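Sister chromatid cohesion protein (Chaetomium thermophilum, PDB 5T8V) probably helps load cohesin onto chromatin, this chain being the C-terminal, HEAT-repeat part of the longer Scc2 loader protein. Local coordinates at residues A[922-927]-A[982-987]; A[913-919]-A[975-979]; A[506-511]-A[579-585]; A[512-516]-A[588-593]. One frame throughout, in Å; residues are numbered along the deposited sequence.

Contact 1: A[922-927]-A[982-987]; sequences LDDVMA and MAGKHC
Met926 lies across the last turns of helix 969-986 and meets a different partner with each atom of its side chain. CB sits 4.1 Å from His986 CD2. CG packs against Met982 CB at 4.2 Å and lies near the carbonyl of the same residue. SD stands 4.1 Å from Cys987 SG, and CE ends on Ala983 CB. Because CG is anti to the backbone N (chi1 -176°) and the chain then bends at both later torsions, the thioether turns so that SD and CE come down on Ala983 and Cys987. Met982, also bent at its two later torsions but in the opposite sense and from a different chi1, runs back toward helix 919-935: its CG touches Leu922 CD2 at 3.8 Å, and its CE lies beside the Asp923 carboxylate. Helices 919-935 and 969-986 are neighbours in the alpha-solenoid of this HEAT-repeat protein; their short segments cross at -53° with axes 9.4 Å apart. On the more open side, Asp923 splits its carboxylate between two partners. OD1 accepts a weak hydrogen bond from His986 NE2 (2.7 Å), with the carboxylate almost perpendicular to the imidazole. OD2 makes a long salt bridge to Lys985 NZ (3.6 Å), which also has a weak bond to Gln1041 on helix 1026-1042. Ala927 covers one face of the His986 ring with its backbone, while Lys985 CG lies over the opposite face. Helix 878-891 adds Arg889, which touches both Ala927 and His986.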
loop_
_atom_site.group_PDB
_atom_site.type_symbol
_atom_site.label_atom_id
_atom_site.label_comp_id
_atom_site.label_asym_id
_atom_site.label_seq_id
_atom_site.Cartn_x
_atom_site.Cartn_y
_atom_site.Cartn_z
ATOM N N LEU A 922 -31.217 40.935 -17.571
ATOM C CA LEU A 922 -32.463 41.658 -17.346
ATOM C C LEU A 922 -33.133 41.202 -16.056
ATOM O O LEU A 922 -33.831 41.987 -15.402
ATOM C CB LEU A 922 -33.423 41.476 -18.519
ATOM C CG LEU A 922 -34.775 42.178 -18.327
ATOM C CD1 LEU A 922 -34.616 43.658 -17.991
ATOM C CD2 LEU A 922 -35.627 42.013 -19.564
ATOM N N ASP A 923 -32.937 39.938 -15.680
ATOM C CA ASP A 923 -33.520 39.424 -14.446
ATOM C C ASP A 923 -32.957 40.151 -13.230
ATOM O O ASP A 923 -33.698 40.772 -12.456
ATOM C CB ASP A 923 -33.267 37.915 -14.358
ATOM C CG ASP A 923 -34.161 37.225 -13.351
ATOM O OD1 ASP A 923 -34.155 37.631 -12.172
ATOM O OD2 ASP A 923 -34.874 36.276 -13.741
ATOM N N ASP A 924 -31.637 40.097 -13.055
ATOM C CA ASP A 924 -31.026 40.705 -11.878
ATOM C C ASP A 924 -31.211 42.219 -11.874
ATOM O O ASP A 924 -31.392 42.822 -10.810
ATOM C CB ASP A 924 -29.545 40.342 -11.814
ATOM C CG ASP A 924 -29.317 38.846 -11.694
ATOM O OD1 ASP A 924 -29.494 38.307 -10.583
ATOM O OD2 ASP A 924 -28.962 38.212 -12.709
ATOM N N VAL A 925 -31.176 42.855 -13.049
ATOM C CA VAL A 925 -31.333 44.309 -13.082
ATOM C C VAL A 925 -32.773 44.698 -12.774
ATOM O O VAL A 925 -33.026 45.730 -12.143
ATOM C CB VAL A 925 -30.874 44.888 -14.432
ATOM C CG1 VAL A 925 -31.749 44.402 -15.537
ATOM C CG2 VAL A 925 -30.891 46.397 -14.386
ATOM N N MET A 926 -33.740 43.901 -13.231
ATOM C CA MET A 926 -35.134 44.182 -12.899
ATOM C C MET A 926 -35.368 44.021 -11.403
ATOM O O MET A 926 -36.011 44.867 -10.766
ATOM C CB MET A 926 -36.063 43.264 -13.696
ATOM C CG MET A 926 -37.549 43.540 -13.480
ATOM S SD MET A 926 -38.068 45.177 -14.049
ATOM C CE MET A 926 -38.012 44.953 -15.829
ATOM N N ALA A 927 -34.846 42.938 -10.821
ATOM C CA ALA A 927 -34.895 42.782 -9.371
ATOM C C ALA A 927 -34.311 44.007 -8.677
ATOM O O ALA A 927 -34.912 44.561 -7.749
ATOM C CB ALA A 927 -34.143 41.518 -8.956
ATOM N N MET A 982 -40.646 39.963 -17.028
ATOM C CA MET A 982 -39.727 40.130 -15.909
ATOM C C MET A 982 -40.316 41.052 -14.850
ATOM O O MET A 982 -40.226 40.773 -13.646
ATOM C CB MET A 982 -38.388 40.672 -16.412
ATOM C CG MET A 982 -37.653 39.739 -17.367
ATOM S SD MET A 982 -37.496 38.046 -16.756
ATOM C CE MET A 982 -36.997 38.327 -15.069
ATOM N N ALA A 983 -40.930 42.156 -15.280
ATOM C CA ALA A 983 -41.594 43.050 -14.338
ATOM C C ALA A 983 -42.606 42.286 -13.496
ATOM O O ALA A 983 -42.605 42.380 -12.264
ATOM C CB ALA A 983 -42.269 44.195 -15.092
ATOM N N GLY A 984 -43.473 41.511 -14.148
ATOM C CA GLY A 984 -44.416 40.689 -13.411
ATOM C C GLY A 984 -43.736 39.706 -12.479
ATOM O O GLY A 984 -44.278 39.368 -11.424
ATOM N N LYS A 985 -42.540 39.240 -12.848
ATOM C CA LYS A 985 -41.833 38.276 -12.011
ATOM C C LYS A 985 -41.337 38.921 -10.724
ATOM O O LYS A 985 -41.514 38.366 -9.633
ATOM C CB LYS A 985 -40.663 37.663 -12.783
ATOM C CG LYS A 985 -39.841 36.672 -11.964
ATOM C CD LYS A 985 -38.791 35.976 -12.812
ATOM C CE LYS A 985 -37.942 35.020 -11.988
ATOM N NZ LYS A 985 -37.437 33.876 -12.800
ATOM N N HIS A 986 -40.712 40.094 -10.827
ATOM C CA HIS A 986 -40.049 40.708 -9.681
ATOM C C HIS A 986 -40.895 41.770 -8.991
ATOM O O HIS A 986 -40.988 41.781 -7.760
ATOM C CB HIS A 986 -38.714 41.316 -10.119
ATOM C CG HIS A 986 -37.720 40.300 -10.583
ATOM N ND1 HIS A 986 -36.930 39.583 -9.712
ATOM C CD2 HIS A 986 -37.397 39.871 -11.826
ATOM C CE1 HIS A 986 -36.161 38.758 -10.397
ATOM N NE2 HIS A 986 -36.422 38.915 -11.683
ATOM N N CYS A 987 -41.508 42.671 -9.753
ATOM C CA CYS A 987 -42.242 43.806 -9.201
ATOM C C CYS A 987 -43.704 43.699 -9.605
ATOM O O CYS A 987 -44.042 43.869 -10.781
ATOM C CB CYS A 987 -41.638 45.122 -9.685
ATOM S SG CYS A 987 -41.208 45.149 -11.431
#

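Contact 2: A[913-919]-A[975-979]; sequences VVAKVPR and RYSLI
Val914 and Ala915, in a 3-10 turn that runs into the loop before helix 919-935, lie against residues 975-979 of helix 969-986 at CA separations of 7.2 Å (Val914 to Ile979) and 6.9 Å (Ala915 to Arg975). This is an interhelical loop of the HEAT-repeat solenoid, laid against a later helix and gripped by one arginine. Arg975, bent at chi2 (68°), swings its guanidinium edge-on to the loop backbone. NH2 gives Val914 O a 2.6 Å hydrogen bond, in the guanidinium plane but above the plane of the carbonyl, and NE adds a weak one to the same oxygen. The Lys916 carbonyl carbon lies over one guanidinium face. Val917 O is also close to the group, but its modelled place is doubtful. Beside this polar grip, Ile979 CG1 presses on Val914 CG1 at 3.5 Å, with Leu945 of helix 940-960 touching both residues. With an alanine in place of Ile979, losing CG1, CG2 and CD1 would probably open a gap beside Val914 CG1 and leave Leu945 less well packed. At the helix start, Arg919 sends its charged end to Asp1034 of helix 1026-1042, and on the way its CG rests 3.9 Å from Leu978 CD1.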
loop_
_atom_site.group_PDB
_atom_site.type_symbol
_atom_site.label_atom_id
_atom_site.label_comp_id
_atom_site.label_asym_id
_atom_site.label_seq_id
_atom_site.Cartn_x
_atom_site.Cartn_y
_atom_site.Cartn_z
ATOM N N VAL A 913 -31.381 50.653 -19.788
ATOM C CA VAL A 913 -30.727 49.430 -20.244
ATOM C C VAL A 913 -31.691 48.260 -20.343
ATOM O O VAL A 913 -31.350 47.236 -20.944
ATOM C CB VAL A 913 -29.552 49.038 -19.320
ATOM C CG1 VAL A 913 -28.638 50.238 -19.068
ATOM C CG2 VAL A 913 -30.053 48.459 -18.001
ATOM N N VAL A 914 -32.886 48.384 -19.763
ATOM C CA VAL A 914 -33.889 47.333 -19.852
ATOM C C VAL A 914 -34.223 46.992 -21.297
ATOM O O VAL A 914 -34.665 45.874 -21.581
ATOM C CB VAL A 914 -35.155 47.764 -19.079
ATOM C CG1 VAL A 914 -36.348 46.879 -19.427
ATOM C CG2 VAL A 914 -34.891 47.732 -17.584
ATOM N N ALA A 915 -34.019 47.925 -22.221
ATOM C CA ALA A 915 -34.467 47.764 -23.597
ATOM C C ALA A 915 -33.440 47.089 -24.498
ATOM O O ALA A 915 -33.687 46.968 -25.702
ATOM C CB ALA A 915 -34.837 49.129 -24.188
ATOM N N LYS A 916 -32.305 46.642 -23.958
ATOM C CA LYS A 916 -31.250 46.069 -24.789
ATOM C C LYS A 916 -30.664 44.808 -24.170
ATOM O O LYS A 916 -30.546 43.774 -24.836
ATOM C CB LYS A 916 -30.132 47.092 -25.008
ATOM C CG LYS A 916 -30.596 48.423 -25.573
ATOM C CD LYS A 916 -29.420 49.345 -25.854
ATOM C CE LYS A 916 -29.880 50.671 -26.441
ATOM N NZ LYS A 916 -28.736 51.552 -26.808
ATOM N N VAL A 917 -30.287 44.898 -22.899
ATOM C CA VAL A 917 -29.535 43.857 -22.202
ATOM C C VAL A 917 -30.191 42.490 -22.381
ATOM O O VAL A 917 -31.424 42.402 -22.447
ATOM C CB VAL A 917 -29.404 44.209 -20.712
ATOM C CG1 VAL A 917 -30.763 44.146 -20.016
ATOM C CG2 VAL A 917 -28.426 43.301 -20.039
ATOM N N PRO A 918 -29.417 41.392 -22.458
ATOM C CA PRO A 918 -30.042 40.064 -22.573
ATOM C C PRO A 918 -30.941 39.708 -21.398
ATOM O O PRO A 918 -31.032 40.451 -20.418
ATOM C CB PRO A 918 -28.838 39.113 -22.661
ATOM C CG PRO A 918 -27.653 39.914 -22.238
ATOM C CD PRO A 918 -27.956 41.314 -22.632
ATOM N N ARG A 919 -31.603 38.553 -21.498
ATOM C CA ARG A 919 -32.586 38.152 -20.496
ATOM C C ARG A 919 -31.934 37.884 -19.145
ATOM O O ARG A 919 -32.346 38.447 -18.123
ATOM C CB ARG A 919 -33.333 36.911 -20.987
ATOM C CG ARG A 919 -34.271 36.271 -19.965
ATOM C CD ARG A 919 -34.660 34.862 -20.386
ATOM N NE ARG A 919 -35.088 34.058 -19.239
ATOM C CZ ARG A 919 -36.349 33.776 -18.924
ATOM N NH1 ARG A 919 -37.353 34.213 -19.672
ATOM N NH2 ARG A 919 -36.608 33.041 -17.851
ATOM N N ARG A 975 -38.993 41.945 -27.087
ATOM C CA ARG A 975 -38.496 42.769 -25.993
ATOM C C ARG A 975 -39.634 43.281 -25.117
ATOM O O ARG A 975 -39.517 43.294 -23.888
ATOM C CB ARG A 975 -37.672 43.935 -26.540
ATOM C CG ARG A 975 -36.744 44.553 -25.510
ATOM C CD ARG A 975 -35.623 43.590 -25.131
ATOM N NE ARG A 975 -34.869 44.043 -23.972
ATOM C CZ ARG A 975 -33.923 43.325 -23.378
ATOM N NH1 ARG A 975 -33.612 42.117 -23.835
ATOM N NH2 ARG A 975 -33.285 43.812 -22.324
ATOM N N TYR A 976 -40.739 43.713 -25.725
ATOM C CA TYR A 976 -41.886 44.162 -24.941
ATOM C C TYR A 976 -42.346 43.069 -23.983
ATOM O O TYR A 976 -42.410 43.272 -22.763
ATOM C CB TYR A 976 -43.030 44.574 -25.871
ATOM C CG TYR A 976 -42.781 45.836 -26.672
ATOM C CD1 TYR A 976 -42.095 46.914 -26.124
ATOM C CD2 TYR A 976 -43.240 45.952 -27.979
ATOM C CE1 TYR A 976 -41.873 48.066 -26.853
ATOM C CE2 TYR A 976 -43.022 47.101 -28.715
ATOM C CZ TYR A 976 -42.338 48.154 -28.147
ATOM O OH TYR A 976 -42.118 49.299 -28.877
ATOM N N SER A 977 -42.670 41.893 -24.526
ATOM C CA SER A 977 -43.130 40.785 -23.698
ATOM C C SER A 977 -42.087 40.384 -22.668
ATOM O O SER A 977 -42.442 39.970 -21.559
ATOM C CB SER A 977 -43.479 39.587 -24.578
ATOM O OG SER A 977 -42.306 38.989 -25.099
ATOM N N LEU A 978 -40.803 40.477 -23.012
ATOM C CA LEU A 978 -39.765 40.149 -22.042
ATOM C C LEU A 978 -39.798 41.120 -20.867
ATOM O O LEU A 978 -39.759 40.708 -19.701
ATOM C CB LEU A 978 -38.393 40.159 -22.718
ATOM C CG LEU A 978 -37.221 39.783 -21.809
ATOM C CD1 LEU A 978 -37.341 38.345 -21.333
ATOM C CD2 LEU A 978 -35.891 40.003 -22.511
ATOM N N ILE A 979 -39.877 42.421 -21.159
ATOM C CA ILE A 979 -39.909 43.428 -20.100
ATOM C C ILE A 979 -41.140 43.233 -19.223
ATOM O O ILE A 979 -41.049 43.208 -17.991
ATOM C CB ILE A 979 -39.865 44.843 -20.707
ATOM C CG1 ILE A 979 -38.555 45.049 -21.472
ATOM C CG2 ILE A 979 -40.014 45.907 -19.616
ATOM C CD1 ILE A 979 -38.526 46.308 -22.323
#

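Contact 3: A[506-511]-A[579-585]; sequences WTGPYR and LSTEYTY
Arg511 and Tyr585, the nearest backbone pair, keep their CA atoms 9.0 Å apart, which leaves the gap between the start of helix 509-520 and the chain leaving helix 578-582 to be bridged by long side chains. Trp506 comes edge-on to Tyr583 in a T-shaped pair: CZ2 stands over the centre of the phenol ring, the planes are 65° apart and the ring centroids are separated by 5.1 Å. Its neighbouring CH2 meets Leu579 CD1 at 3.9 Å. Arg568 of helix 556-574 makes a cation-pi contact with the same indole. In this HEAT-repeat solenoid the contact joins the start of helix 509-520 to the end of helix 578-582, where residues 583-585 run extended. Arg511 passes between Leu579 and Tyr585. Its CG lies over the Tyr585 face in a CH-pi contact, 4.2 Å from the ring centroid and 18° off the normal. Bends at chi2 and chi3 (132°) then turn the guanidinium so that Leu579 CD1 covers one face and Tyr585 CD1 the other, though Tyr585 is poorly ordered. NH1 comes 3.4 Å from Tyr585 CB, while the same NH1 makes a salt bridge with Glu515, one turn further along helix 509-520.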
loop_
_atom_site.group_PDB
_atom_site.type_symbol
_atom_site.label_atom_id
_atom_site.label_comp_id
_atom_site.label_asym_id
_atom_site.label_seq_id
_atom_site.Cartn_x
_atom_site.Cartn_y
_atom_site.Cartn_z
ATOM N N TRP A 506 44.265 -6.169 -8.929
ATOM C CA TRP A 506 45.257 -6.557 -7.931
ATOM C C TRP A 506 45.293 -5.582 -6.762
ATOM O O TRP A 506 45.545 -5.991 -5.623
ATOM C CB TRP A 506 46.634 -6.653 -8.587
ATOM C CG TRP A 506 47.714 -7.102 -7.665
ATOM C CD1 TRP A 506 48.864 -6.436 -7.364
ATOM C CD2 TRP A 506 47.745 -8.319 -6.914
ATOM N NE1 TRP A 506 49.614 -7.167 -6.474
ATOM C CE2 TRP A 506 48.948 -8.328 -6.182
ATOM C CE3 TRP A 506 46.874 -9.405 -6.792
ATOM C CZ2 TRP A 506 49.300 -9.380 -5.339
ATOM C CZ3 TRP A 506 47.224 -10.444 -5.959
ATOM C CH2 TRP A 506 48.426 -10.427 -5.242
ATOM N N THR A 507 45.052 -4.297 -7.018
ATOM C CA THR A 507 45.043 -3.280 -5.973
ATOM C C THR A 507 43.635 -2.774 -5.683
ATOM O O THR A 507 43.473 -1.656 -5.183
ATOM C CB THR A 507 45.945 -2.109 -6.363
ATOM O OG1 THR A 507 45.418 -1.462 -7.528
ATOM C CG2 THR A 507 47.356 -2.593 -6.652
ATOM N N GLY A 508 42.618 -3.580 -5.979
ATOM C CA GLY A 508 41.244 -3.160 -5.854
ATOM C C GLY A 508 40.614 -3.551 -4.530
ATOM O O GLY A 508 41.301 -3.731 -3.518
ATOM N N PRO A 509 39.283 -3.694 -4.516
ATOM C CA PRO A 509 38.596 -3.922 -3.232
ATOM C C PRO A 509 38.939 -5.248 -2.576
ATOM O O PRO A 509 39.094 -5.296 -1.351
ATOM C CB PRO A 509 37.111 -3.837 -3.614
ATOM C CG PRO A 509 37.072 -4.141 -5.071
ATOM C CD PRO A 509 38.335 -3.586 -5.638
ATOM N N TYR A 510 39.047 -6.334 -3.345
ATOM C CA TYR A 510 39.421 -7.615 -2.752
ATOM C C TYR A 510 40.754 -7.506 -2.021
ATOM O O TYR A 510 40.885 -7.939 -0.868
ATOM C CB TYR A 510 39.488 -8.693 -3.833
ATOM C CG TYR A 510 38.138 -9.218 -4.258
ATOM C CD1 TYR A 510 37.520 -10.241 -3.555
ATOM C CD2 TYR A 510 37.481 -8.692 -5.361
ATOM C CE1 TYR A 510 36.286 -10.723 -3.936
ATOM C CE2 TYR A 510 36.245 -9.170 -5.751
ATOM C CZ TYR A 510 35.655 -10.184 -5.035
ATOM O OH TYR A 510 34.427 -10.663 -5.417
ATOM N N ARG A 511 41.754 -6.920 -2.681
ATOM C CA ARG A 511 43.053 -6.716 -2.052
ATOM C C ARG A 511 42.919 -5.962 -0.735
ATOM O O ARG A 511 43.480 -6.370 0.285
ATOM C CB ARG A 511 43.974 -5.956 -3.006
ATOM C CG ARG A 511 45.407 -5.810 -2.511
ATOM C CD ARG A 511 46.230 -7.058 -2.775
ATOM N NE ARG A 511 47.515 -6.709 -3.375
ATOM C CZ ARG A 511 48.634 -6.489 -2.695
ATOM N NH1 ARG A 511 48.652 -6.591 -1.372
ATOM N NH2 ARG A 511 49.745 -6.169 -3.343
ATOM N N LEU A 579 50.353 -14.346 0.160
ATOM C CA LEU A 579 50.107 -12.936 -0.126
ATOM C C LEU A 579 51.049 -12.041 0.671
ATOM O O LEU A 579 51.782 -11.224 0.102
ATOM C CB LEU A 579 48.648 -12.588 0.179
ATOM C CG LEU A 579 48.277 -11.106 0.068
ATOM C CD1 LEU A 579 48.525 -10.590 -1.339
ATOM C CD2 LEU A 579 46.830 -10.882 0.476
ATOM N N SER A 580 51.037 -12.179 1.997
ATOM C CA SER A 580 51.844 -11.313 2.848
ATOM C C SER A 580 53.336 -11.588 2.715
ATOM O O SER A 580 54.143 -10.690 2.978
ATOM C CB SER A 580 51.416 -11.473 4.307
ATOM O OG SER A 580 51.429 -12.836 4.695
ATOM N N THR A 581 53.720 -12.801 2.314
ATOM C CA THR A 581 55.135 -13.145 2.209
ATOM C C THR A 581 55.763 -12.566 0.945
ATOM O O THR A 581 56.875 -12.032 0.993
ATOM C CB THR A 581 55.309 -14.667 2.238
ATOM O OG1 THR A 581 54.902 -15.173 3.516
ATOM C CG2 THR A 581 56.765 -15.066 1.982
ATOM N N GLU A 582 55.071 -12.664 -0.190
ATOM C CA GLU A 582 55.635 -12.239 -1.465
ATOM C C GLU A 582 55.378 -10.773 -1.782
ATOM O O GLU A 582 56.033 -10.226 -2.677
ATOM C CB GLU A 582 55.074 -13.103 -2.601
ATOM C CG GLU A 582 55.420 -14.586 -2.502
ATOM C CD GLU A 582 56.874 -14.883 -2.826
ATOM O OE1 GLU A 582 57.766 -14.209 -2.270
ATOM O OE2 GLU A 582 57.124 -15.792 -3.647
ATOM N N TYR A 583 54.449 -10.126 -1.080
ATOM C CA TYR A 583 54.134 -8.726 -1.323
ATOM C C TYR A 583 53.945 -8.009 0.006
ATOM O O TYR A 583 53.745 -8.632 1.052
ATOM C CB TYR A 583 52.866 -8.560 -2.176
ATOM C CG TYR A 583 52.913 -9.264 -3.513
ATOM C CD1 TYR A 583 52.498 -10.583 -3.639
ATOM C CD2 TYR A 583 53.364 -8.607 -4.651
ATOM C CE1 TYR A 583 52.537 -11.231 -4.861
ATOM C CE2 TYR A 583 53.406 -9.246 -5.877
ATOM C CZ TYR A 583 52.991 -10.558 -5.976
ATOM O OH TYR A 583 53.031 -11.200 -7.194
ATOM N N THR A 584 54.018 -6.682 -0.053
ATOM C CA THR A 584 53.659 -5.820 1.062
ATOM C C THR A 584 52.756 -4.713 0.541
ATOM O O THR A 584 52.828 -4.333 -0.631
ATOM C CB THR A 584 54.895 -5.220 1.750
ATOM O OG1 THR A 584 55.669 -4.479 0.800
ATOM C CG2 THR A 584 55.754 -6.319 2.361
ATOM N N TYR A 585 51.901 -4.200 1.422
ATOM C CA TYR A 585 50.831 -3.299 1.022
ATOM C C TYR A 585 50.623 -2.249 2.102
ATOM O O TYR A 585 51.043 -2.415 3.250
ATOM C CB TYR A 585 49.535 -4.080 0.769
ATOM C CG TYR A 585 48.434 -3.311 0.071
ATOM C CD1 TYR A 585 48.477 -3.086 -1.300
ATOM C CD2 TYR A 585 47.337 -2.836 0.776
ATOM C CE1 TYR A 585 47.466 -2.396 -1.944
ATOM C CE2 TYR A 585 46.321 -2.148 0.142
ATOM C CZ TYR A 585 46.391 -1.930 -1.217
ATOM O OH TYR A 585 45.381 -1.245 -1.851
#

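Contact 4: A[512-516]-A[588-593]; sequences ATLEY and VSPLQA
Tyr516 reaches Ala593 and Val588 because its CG is anti to the backbone N (chi1 176°), with chi2 near 75° turning one ring face to the start of helix 590-602. Ala593 CB sits over that face as a CH-pi contact, 3.8 Å from the ring centroid and 26° off the normal, displaced toward CG. Val588 O approaches the ring edge close to its plane, 3.5 Å from CD1. Further out, Pro590 CB lies 4.0 Å from CE1 and also touches the hydroxyl end, the proline and phenol crossing at about a right angle. Shortening the tyrosine to an alanine here would probably uncover the Ala593 methyl and leave Pro590 without its apolar partner. Val588 packs its CB against Tyr516 CB, and its CG2 lies on Ala512 CB at 4.2 Å and near the Ala512 carbonyl. The N-terminus of helix 590-602 carries a capping box, in which Ser589 OG accepts from Gln592 N at 3.2 Å and Gln592 OE1 accepts from Ser589 N. In this all-helical HEAT-repeat solenoid, helix 509-520 is thus flanked by helix 590-602, while Thr513 and Leu514 touch Ile536 of helix 527-550 and Gln592 reaches helix 481-494.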
loop_
_atom_site.group_PDB
_atom_site.type_symbol
_atom_site.label_atom_id
_atom_site.label_comp_id
_atom_site.label_asym_id
_atom_site.label_seq_id
_atom_site.Cartn_x
_atom_site.Cartn_y
_atom_site.Cartn_z
ATOM N N ALA A 512 42.184 -4.847 -0.744
ATOM C CA ALA A 512 42.068 -4.026 0.457
ATOM C C ALA A 512 41.396 -4.796 1.586
ATOM O O ALA A 512 41.858 -4.771 2.734
ATOM C CB ALA A 512 41.294 -2.746 0.147
ATOM N N THR A 513 40.296 -5.488 1.278
ATOM C CA THR A 513 39.605 -6.270 2.296
ATOM C C THR A 513 40.532 -7.318 2.896
ATOM O O THR A 513 40.616 -7.467 4.122
ATOM C CB THR A 513 38.364 -6.930 1.695
ATOM O OG1 THR A 513 37.534 -5.933 1.089
ATOM C CG2 THR A 513 37.564 -7.653 2.768
ATOM N N LEU A 514 41.252 -8.050 2.043
ATOM C CA LEU A 514 42.123 -9.107 2.545
ATOM C C LEU A 514 43.277 -8.540 3.363
ATOM O O LEU A 514 43.681 -9.136 4.367
ATOM C CB LEU A 514 42.645 -9.949 1.383
ATOM C CG LEU A 514 41.638 -10.958 0.829
ATOM C CD1 LEU A 514 42.120 -11.526 -0.498
ATOM C CD2 LEU A 514 41.401 -12.080 1.829
ATOM N N GLU A 515 43.823 -7.393 2.956
ATOM C CA GLU A 515 44.913 -6.793 3.717
ATOM C C GLU A 515 44.423 -6.292 5.070
ATOM O O GLU A 515 45.144 -6.384 6.071
ATOM C CB GLU A 515 45.547 -5.654 2.918
ATOM C CG GLU A 515 46.282 -6.114 1.666
ATOM C CD GLU A 515 47.526 -6.921 1.977
ATOM O OE1 GLU A 515 47.925 -6.976 3.161
ATOM O OE2 GLU A 515 48.105 -7.506 1.037
ATOM N N TYR A 516 43.200 -5.766 5.121
ATOM C CA TYR A 516 42.619 -5.365 6.396
ATOM C C TYR A 516 42.460 -6.570 7.316
ATOM O O TYR A 516 42.980 -6.589 8.441
ATOM C CB TYR A 516 41.273 -4.677 6.159
ATOM C CG TYR A 516 40.545 -4.304 7.429
ATOM C CD1 TYR A 516 40.951 -3.219 8.196
ATOM C CD2 TYR A 516 39.446 -5.036 7.860
ATOM C CE1 TYR A 516 40.285 -2.875 9.359
ATOM C CE2 TYR A 516 38.773 -4.700 9.022
ATOM C CZ TYR A 516 39.197 -3.619 9.766
ATOM O OH TYR A 516 38.528 -3.285 10.922
ATOM N N VAL A 588 45.129 -0.418 5.582
ATOM C CA VAL A 588 43.759 -0.108 5.192
ATOM C C VAL A 588 42.975 0.268 6.439
ATOM O O VAL A 588 43.024 -0.441 7.453
ATOM C CB VAL A 588 43.104 -1.298 4.470
ATOM C CG1 VAL A 588 41.694 -0.943 4.012
ATOM C CG2 VAL A 588 43.953 -1.733 3.289
ATOM N N SER A 589 42.254 1.379 6.370
ATOM C CA SER A 589 41.430 1.807 7.486
ATOM C C SER A 589 40.117 1.029 7.501
ATOM O O SER A 589 39.621 0.618 6.449
ATOM C CB SER A 589 41.138 3.297 7.391
ATOM O OG SER A 589 40.503 3.605 6.164
ATOM N N PRO A 590 39.525 0.819 8.680
ATOM C CA PRO A 590 38.248 0.091 8.722
ATOM C C PRO A 590 37.189 0.712 7.831
ATOM O O PRO A 590 36.285 0.008 7.363
ATOM C CB PRO A 590 37.857 0.145 10.206
ATOM C CG PRO A 590 38.623 1.290 10.768
ATOM C CD PRO A 590 39.904 1.341 10.003
ATOM N N LEU A 591 37.283 2.016 7.574
ATOM C CA LEU A 591 36.358 2.661 6.650
ATOM C C LEU A 591 36.637 2.225 5.216
ATOM O O LEU A 591 35.716 1.863 4.474
ATOM C CB LEU A 591 36.469 4.180 6.785
ATOM C CG LEU A 591 35.254 4.999 6.361
ATOM C CD1 LEU A 591 34.103 4.791 7.332
ATOM C CD2 LEU A 591 35.622 6.471 6.268
ATOM N N GLN A 592 37.910 2.245 4.812
ATOM C CA GLN A 592 38.268 1.783 3.474
ATOM C C GLN A 592 37.907 0.314 3.287
ATOM O O GLN A 592 37.460 -0.090 2.207
ATOM C CB GLN A 592 39.759 1.998 3.228
ATOM C CG GLN A 592 40.154 3.446 3.055
ATOM C CD GLN A 592 41.655 3.628 2.961
ATOM O OE1 GLN A 592 42.424 2.835 3.504
ATOM N NE2 GLN A 592 42.081 4.676 2.263
ATOM N N ALA A 593 38.099 -0.500 4.326
ATOM C CA ALA A 593 37.763 -1.917 4.231
ATOM C C ALA A 593 36.258 -2.113 4.107
ATOM O O ALA A 593 35.787 -2.877 3.256
ATOM C CB ALA A 593 38.306 -2.667 5.447
#

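Overall arrangement
The contacts form two pairs far apart in the chain. Contacts 3 and 4 come first: both use helix 509-520, their segments alternate along the sequence, and their centres lie 11 Å apart, Glu515 touching Leu579 and Tyr585 between them. Contacts 1 and 2 follow later, 10 Å apart and interleaved in the same way. They share helix 969-986 and meet where Leu922 packs on Val914, Val917, Arg975 and Leu978. The pairs lie on opposite sides of the chain's centre, contact 1 about 99 Å from contact 3 (centres). Each pair is a local packing of helices and the loops beside them, consistent with an elongated HEAT-repeat solenoid held together by neighbour packing.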